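Local coordinates for ribonucleoside-diphosphate reductase (Pseudomonas aeruginosa, PDB 5IM3), which probably catalyses the reduction of ribonucleoside diphosphates to the deoxyribonucleotides needed for DNA synthesis, with dATP bound as an allosteric nucleotide, at residues E234-L239 / F316-I321; P408-G413 / G421-V426. One frame throughout, in Å; residues are numbered along the deposited sequence.

Contact 1 (234-239 with 316-321) comes first along the chain and closes before contact 2 (408-413 with 421-426) begins. Their centres lie about 57 Å apart and their nearest atoms about 41 Å, so they do not touch. Contact 1 joins the end region of helix 219-239 to the turn leading into helix 319-330; segment 316-321 falls within the all-alpha domain of the reductase. Contact 2 belongs to the barrel domain, between strand 401-405 and helix 427-440, and includes 421-422, a weakly bonded strand that pairs antiparallel with 415-416. One therefore joins helical elements away from the annotated sites, whereas the other shapes a dATP pocket completed by the second subunit.

Contact 1: E234-L239 / F316-I321; sequences EALGFL and FELPQI
Helix 219-239 meets the loop leading into helix 319-330 with Ala235 closest to Phe316, their CA atoms 3.8 Å apart, and backbone bonds from Phe238 N to Glu234 O and from Leu239 N to Ala235 O keep the helical turn wound beside it. The methyl of Ala235 points across the interface and fits between the backbone of Phe316, with CB 3.7 Å from its CA, and the branch point of Leu318, whose CG is 3.8 Å from the same methyl. Phe238 and Phe316 form an offset stack, centroids 4.8 Å apart and planes inclined by 26°. The CD2-CE2 side of the Phe238 ring does the touching: CE2 lies over one face of Phe316, displaced toward its rim, while CD2 comes to 3.3 Å from Phe316 CB. Phe316 reaches this place with CG between its backbone N and carbonyl carbon (chi1 65°), which brings the ring against Phe238. Leu239 sends CD2 to within 4.1 Å of Phe316 CD2, the two side chains crossing at about a right angle. Beyond Ala235, Leu236 CD2 and Leu318 CD1 meet at 4.0 Å, also nearly perpendicular; Leu318 is the N-cap residue of helix 319-330. Polar partners lie outside the two segments: Glu234 bonds to Arg315 N and Tyr304, the buried Glu317 forms a salt bridge with Arg325, and Lys264 makes a cation-pi contact with Phe238. The end of helix 219-239 thus packs on the loop entering the all-alpha domain's helix 319-330 through an apolar, largely buried interface, away from the annotated sites.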
loop_
_atom_site.group_PDB
_atom_site.type_symbol
_atom_site.label_atom_id
_atom_site.label_comp_id
_atom_site.label_asym_id
_atom_site.label_seq_id
_atom_site.Cartn_x
_atom_site.Cartn_y
_atom_site.Cartn_z
ATOM N N GLU A 234 58.935 -6.075 19.445
ATOM C CA GLU A 234 58.157 -7.065 20.180
ATOM C C GLU A 234 58.707 -8.470 19.955
ATOM O O GLU A 234 59.042 -9.185 20.907
ATOM C CB GLU A 234 56.691 -6.969 19.748
ATOM C CG GLU A 234 55.746 -7.937 20.428
ATOM C CD GLU A 234 54.301 -7.719 20.011
ATOM O OE1 GLU A 234 53.986 -6.625 19.494
ATOM O OE2 GLU A 234 53.481 -8.642 20.192
ATOM N N ALA A 235 58.821 -8.877 18.690
ATOM C CA ALA A 235 59.241 -10.241 18.382
ATOM C C ALA A 235 60.700 -10.473 18.756
ATOM O O ALA A 235 61.025 -11.441 19.453
ATOM C CB ALA A 235 59.015 -10.535 16.899
ATOM N N LEU A 236 61.598 -9.599 18.295
ATOM C CA LEU A 236 63.020 -9.817 18.540
ATOM C C LEU A 236 63.345 -9.744 20.025
ATOM O O LEU A 236 64.137 -10.546 20.531
ATOM C CB LEU A 236 63.849 -8.800 17.762
ATOM C CG LEU A 236 63.703 -8.847 16.246
ATOM C CD1 LEU A 236 64.430 -7.676 15.642
ATOM C CD2 LEU A 236 64.227 -10.154 15.665
ATOM N N GLY A 237 62.745 -8.791 20.740
ATOM C CA GLY A 237 62.949 -8.726 22.178
ATOM C C GLY A 237 62.508 -9.995 22.884
ATOM O O GLY A 237 63.166 -10.458 23.818
ATOM N N PHE A 238 61.386 -10.575 22.446
ATOM C CA PHE A 238 60.929 -11.838 23.015
ATOM C C PHE A 238 61.934 -12.951 22.747
ATOM O O PHE A 238 62.261 -13.735 23.645
ATOM C CB PHE A 238 59.556 -12.197 22.442
ATOM C CG PHE A 238 58.958 -13.455 23.016
ATOM C CD1 PHE A 238 58.210 -13.415 24.181
ATOM C CD2 PHE A 238 59.128 -14.674 22.379
ATOM C CE1 PHE A 238 57.652 -14.567 24.705
ATOM C CE2 PHE A 238 58.571 -15.830 22.898
ATOM C CZ PHE A 238 57.832 -15.775 24.062
ATOM N N LEU A 239 62.442 -13.028 21.518
ATOM C CA LEU A 239 63.396 -14.058 21.135
ATOM C C LEU A 239 64.798 -13.807 21.671
ATOM O O LEU A 239 65.679 -14.647 21.462
ATOM C CB LEU A 239 63.452 -14.174 19.609
ATOM C CG LEU A 239 62.186 -14.697 18.933
ATOM C CD1 LEU A 239 62.301 -14.597 17.420
ATOM C CD2 LEU A 239 61.915 -16.137 19.359
ATOM N N PHE A 316 55.597 -13.145 18.537
ATOM C CA PHE A 316 57.024 -13.347 18.311
ATOM C C PHE A 316 57.300 -14.007 16.963
ATOM O O PHE A 316 58.361 -14.610 16.779
ATOM C CB PHE A 316 57.646 -14.155 19.454
ATOM C CG PHE A 316 57.135 -15.565 19.566
ATOM C CD1 PHE A 316 55.957 -15.842 20.241
ATOM C CD2 PHE A 316 57.848 -16.618 19.015
ATOM C CE1 PHE A 316 55.493 -17.140 20.351
ATOM C CE2 PHE A 316 57.389 -17.918 19.123
ATOM C CZ PHE A 316 56.211 -18.180 19.792
ATOM N N GLU A 317 56.376 -13.884 16.011
ATOM C CA GLU A 317 56.562 -14.379 14.649
ATOM C C GLU A 317 56.521 -13.191 13.694
ATOM O O GLU A 317 55.479 -12.543 13.549
ATOM C CB GLU A 317 55.493 -15.409 14.289
ATOM C CG GLU A 317 55.706 -16.078 12.942
ATOM C CD GLU A 317 54.701 -17.182 12.673
ATOM O OE1 GLU A 317 53.511 -17.007 13.017
ATOM O OE2 GLU A 317 55.105 -18.229 12.121
ATOM N N LEU A 318 57.651 -12.913 13.042
ATOM C CA LEU A 318 57.741 -11.812 12.094
ATOM C C LEU A 318 57.232 -12.234 10.718
ATOM O O LEU A 318 57.191 -13.424 10.399
ATOM C CB LEU A 318 59.182 -11.319 12.000
ATOM C CG LEU A 318 59.633 -10.450 13.179
ATOM C CD1 LEU A 318 61.139 -10.256 13.188
ATOM C CD2 LEU A 318 58.925 -9.100 13.140
ATOM N N PRO A 319 56.847 -11.271 9.874
ATOM C CA PRO A 319 56.122 -11.638 8.642
ATOM C C PRO A 319 56.866 -12.615 7.744
ATOM O O PRO A 319 56.272 -13.598 7.287
ATOM C CB PRO A 319 55.899 -10.281 7.959
ATOM C CG PRO A 319 55.934 -9.289 9.064
ATOM C CD PRO A 319 56.962 -9.810 10.027
ATOM N N GLN A 320 58.146 -12.370 7.458
ATOM C CA GLN A 320 58.873 -13.278 6.576
ATOM C C GLN A 320 59.100 -14.632 7.231
ATOM O O GLN A 320 59.191 -15.648 6.533
ATOM C CB GLN A 320 60.207 -12.662 6.155
ATOM C CG GLN A 320 60.071 -11.357 5.391
ATOM C CD GLN A 320 59.128 -11.470 4.203
ATOM O OE1 GLN A 320 59.344 -12.277 3.300
ATOM N NE2 GLN A 320 58.065 -10.671 4.210
ATOM N N ILE A 321 59.200 -14.669 8.561
ATOM C CA ILE A 321 59.303 -15.946 9.254
ATOM C C ILE A 321 57.957 -16.656 9.248
ATOM O O ILE A 321 57.898 -17.890 9.193
ATOM C CB ILE A 321 59.847 -15.722 10.680
ATOM C CG1 ILE A 321 61.362 -15.471 10.616
ATOM C CG2 ILE A 321 59.525 -16.907 11.592
ATOM C CD1 ILE A 321 62.004 -15.118 11.948
#

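Contact 2: P408-G413 / G421-V426; sequences PVRALG and GKSQGV. With DTP (2'-deoxyadenosine 5'-triphosphate), chain G.
The carbonyl O of Arg410 and OG of Ser423 share a water that also binds O3' of the dATP. The Arg410 side chain turns to the nucleotide itself: C5' of DTP sits over the centre of one guanidinium face, 3.6 Å above the plane. NH2 bonds to DTP O3G at 2.9 Å, whereas the bond from NH1 to DTP O1G is weak; the bend at chi3 (63°) brings both nitrogens to the gamma phosphate, while Asp380 forms a salt bridge with NE and helps to fix the group's rotation. Ser423 OG lies anti to its own backbone N (chi1 179°) and accepts from Gly425 N at 3.0 Å, closing an ST turn. The water donates to Arg410 O and lies 2.8 Å from DTP O3'. Beside it, Val409 CG1 meets Val426 CG1 obliquely at 3.7 Å and lies equally near DTP O3'. At the other end, Leu412 CD1 rests against Gln424 OE1 at 3.4 Å, and Gly413 N bonds to Ser423 O at 3.0 Å, tilted 29° from the carbonyl plane. Lys397 and Val440 of the second subunit also bond to this nucleotide, placing the pocket at the dimer interface, as in the specificity site of related reductases. Phosphate and sugar hydroxyl are thus held from the same loop region, the former by charge and the latter through water.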
loop_
_atom_site.group_PDB
_atom_site.type_symbol
_atom_site.label_atom_id
_atom_site.label_comp_id
_atom_site.label_asym_id
_atom_site.label_seq_id
_atom_site.Cartn_x
_atom_site.Cartn_y
_atom_site.Cartn_z
ATOM N N PRO A 408 18.525 -37.545 -0.009
ATOM C CA PRO A 408 18.116 -38.954 0.143
ATOM C C PRO A 408 17.099 -39.195 1.249
ATOM O O PRO A 408 16.444 -40.246 1.239
ATOM C CB PRO A 408 19.440 -39.679 0.441
ATOM C CG PRO A 408 20.510 -38.763 -0.056
ATOM C CD PRO A 408 19.979 -37.376 0.158
ATOM N N VAL A 409 16.940 -38.269 2.188
ATOM C CA VAL A 409 16.109 -38.498 3.367
ATOM C C VAL A 409 14.640 -38.322 2.994
ATOM O O VAL A 409 14.254 -37.304 2.410
ATOM C CB VAL A 409 16.523 -37.549 4.505
ATOM C CG1 VAL A 409 15.608 -37.700 5.710
ATOM C CG2 VAL A 409 17.970 -37.814 4.903
ATOM N N ARG A 410 13.815 -39.305 3.357
ATOM C CA ARG A 410 12.435 -39.365 2.886
ATOM C C ARG A 410 11.600 -38.220 3.452
ATOM O O ARG A 410 11.846 -37.714 4.549
ATOM C CB ARG A 410 11.808 -40.710 3.250
ATOM C CG ARG A 410 11.721 -40.998 4.738
ATOM C CD ARG A 410 11.282 -42.435 4.984
ATOM N NE ARG A 410 12.259 -43.391 4.468
ATOM C CZ ARG A 410 12.219 -44.702 4.679
ATOM N NH1 ARG A 410 11.240 -45.238 5.398
ATOM N NH2 ARG A 410 13.163 -45.480 4.171
ATOM N N ALA A 411 10.582 -37.830 2.687
ATOM C CA ALA A 411 9.865 -36.587 2.911
ATOM C C ALA A 411 8.613 -36.808 3.758
ATOM O O ALA A 411 8.261 -37.931 4.123
ATOM C CB ALA A 411 9.498 -35.949 1.572
ATOM N N LEU A 412 7.930 -35.706 4.069
ATOM C CA LEU A 412 6.668 -35.766 4.793
ATOM C C LEU A 412 5.722 -36.752 4.125
ATOM O O LEU A 412 5.570 -36.754 2.901
ATOM C CB LEU A 412 6.025 -34.377 4.853
ATOM C CG LEU A 412 4.640 -34.301 5.509
ATOM C CD1 LEU A 412 4.728 -34.569 7.006
ATOM C CD2 LEU A 412 3.981 -32.956 5.239
ATOM N N GLY A 413 5.093 -37.597 4.943
ATOM C CA GLY A 413 4.114 -38.549 4.468
ATOM C C GLY A 413 4.664 -39.905 4.087
ATOM O O GLY A 413 3.876 -40.810 3.793
ATOM N N GLY A 421 4.321 -45.647 11.322
ATOM C CA GLY A 421 3.818 -44.294 11.252
ATOM C C GLY A 421 4.232 -43.636 9.951
ATOM O O GLY A 421 4.473 -44.302 8.939
ATOM N N LYS A 422 4.319 -42.306 9.983
ATOM C CA LYS A 422 4.683 -41.525 8.808
ATOM C C LYS A 422 5.726 -40.477 9.161
ATOM O O LYS A 422 5.636 -39.817 10.201
ATOM C CB LYS A 422 3.460 -40.840 8.193
ATOM C CG LYS A 422 2.593 -41.774 7.367
ATOM C CD LYS A 422 1.312 -41.098 6.905
ATOM C CE LYS A 422 0.442 -42.057 6.112
ATOM N NZ LYS A 422 -0.932 -41.518 5.905
ATOM N N SER A 423 6.706 -40.319 8.275
ATOM C CA SER A 423 7.773 -39.354 8.484
ATOM C C SER A 423 7.237 -37.930 8.425
ATOM O O SER A 423 6.260 -37.634 7.732
ATOM C CB SER A 423 8.861 -39.526 7.423
ATOM O OG SER A 423 9.900 -38.577 7.598
ATOM N N GLN A 424 7.890 -37.044 9.172
ATOM C CA GLN A 424 7.643 -35.613 9.087
ATOM C C GLN A 424 8.618 -34.909 8.158
ATOM O O GLN A 424 8.582 -33.678 8.057
ATOM C CB GLN A 424 7.706 -34.986 10.484
ATOM C CG GLN A 424 6.663 -35.542 11.438
ATOM C CD GLN A 424 5.265 -35.496 10.851
ATOM O OE1 GLN A 424 4.802 -34.445 10.407
ATOM N NE2 GLN A 424 4.593 -36.645 10.827
ATOM N N GLY A 425 9.485 -35.654 7.484
ATOM C CA GLY A 425 10.369 -35.078 6.502
ATOM C C GLY A 425 11.693 -34.627 7.078
ATOM O O GLY A 425 12.073 -34.935 8.212
ATOM N N VAL A 426 12.407 -33.853 6.260
ATOM C CA VAL A 426 13.795 -33.532 6.561
ATOM C C VAL A 426 13.909 -32.371 7.540
ATOM O O VAL A 426 14.915 -32.253 8.247
ATOM C CB VAL A 426 14.561 -33.232 5.259
ATOM C CG1 VAL A 426 14.483 -34.421 4.312
ATOM C CG2 VAL A 426 14.015 -31.975 4.579
HETATM P PG DTP G . 13.242 -48.932 6.072
HETATM O O1G DTP G . 11.885 -48.401 6.386
HETATM O O2G DTP G . 13.217 -50.121 5.111
HETATM O O3G DTP G . 14.157 -47.865 5.472
HETATM P PB DTP G . 15.255 -48.831 8.132
HETATM O O1B DTP G . 16.201 -48.296 7.136
HETATM O O2B DTP G . 15.920 -49.905 8.992
HETATM O O3B DTP G . 13.989 -49.443 7.383
HETATM P PA DTP G . 15.440 -46.301 9.366
HETATM O O1A DTP G . 16.607 -46.347 8.502
HETATM O O2A DTP G . 15.916 -46.239 10.799
HETATM O O3A DTP G . 14.711 -47.683 9.093
HETATM O "O5'" DTP G . 14.570 -45.032 9.019
HETATM C "C5'" DTP G . 14.263 -44.661 7.659
HETATM C "C4'" DTP G . 13.776 -43.234 7.620
HETATM O "O4'" DTP G . 12.734 -43.057 8.604
HETATM C "C3'" DTP G . 14.834 -42.166 7.905
HETATM O "O3'" DTP G . 14.661 -41.050 7.031
HETATM C "C2'" DTP G . 14.556 -41.770 9.349
HETATM C "C1'" DTP G . 13.061 -41.996 9.486
HETATM N N9 DTP G . 12.641 -42.381 10.826
HETATM C C8 DTP G . 12.714 -43.638 11.364
HETATM N N7 DTP G . 12.325 -43.708 12.614
HETATM C C5 DTP G . 11.958 -42.406 12.917
HETATM C C6 DTP G . 11.443 -41.813 14.085
HETATM N N6 DTP G . 11.200 -42.485 15.213
HETATM N N1 DTP G . 11.172 -40.491 14.049
HETATM C C2 DTP G . 11.402 -39.817 12.919
HETATM N N3 DTP G . 11.888 -40.265 11.759
HETATM C C4 DTP G . 12.147 -41.578 11.824
HETATM O O HOH W 1 12.661 -39.080 7.043
#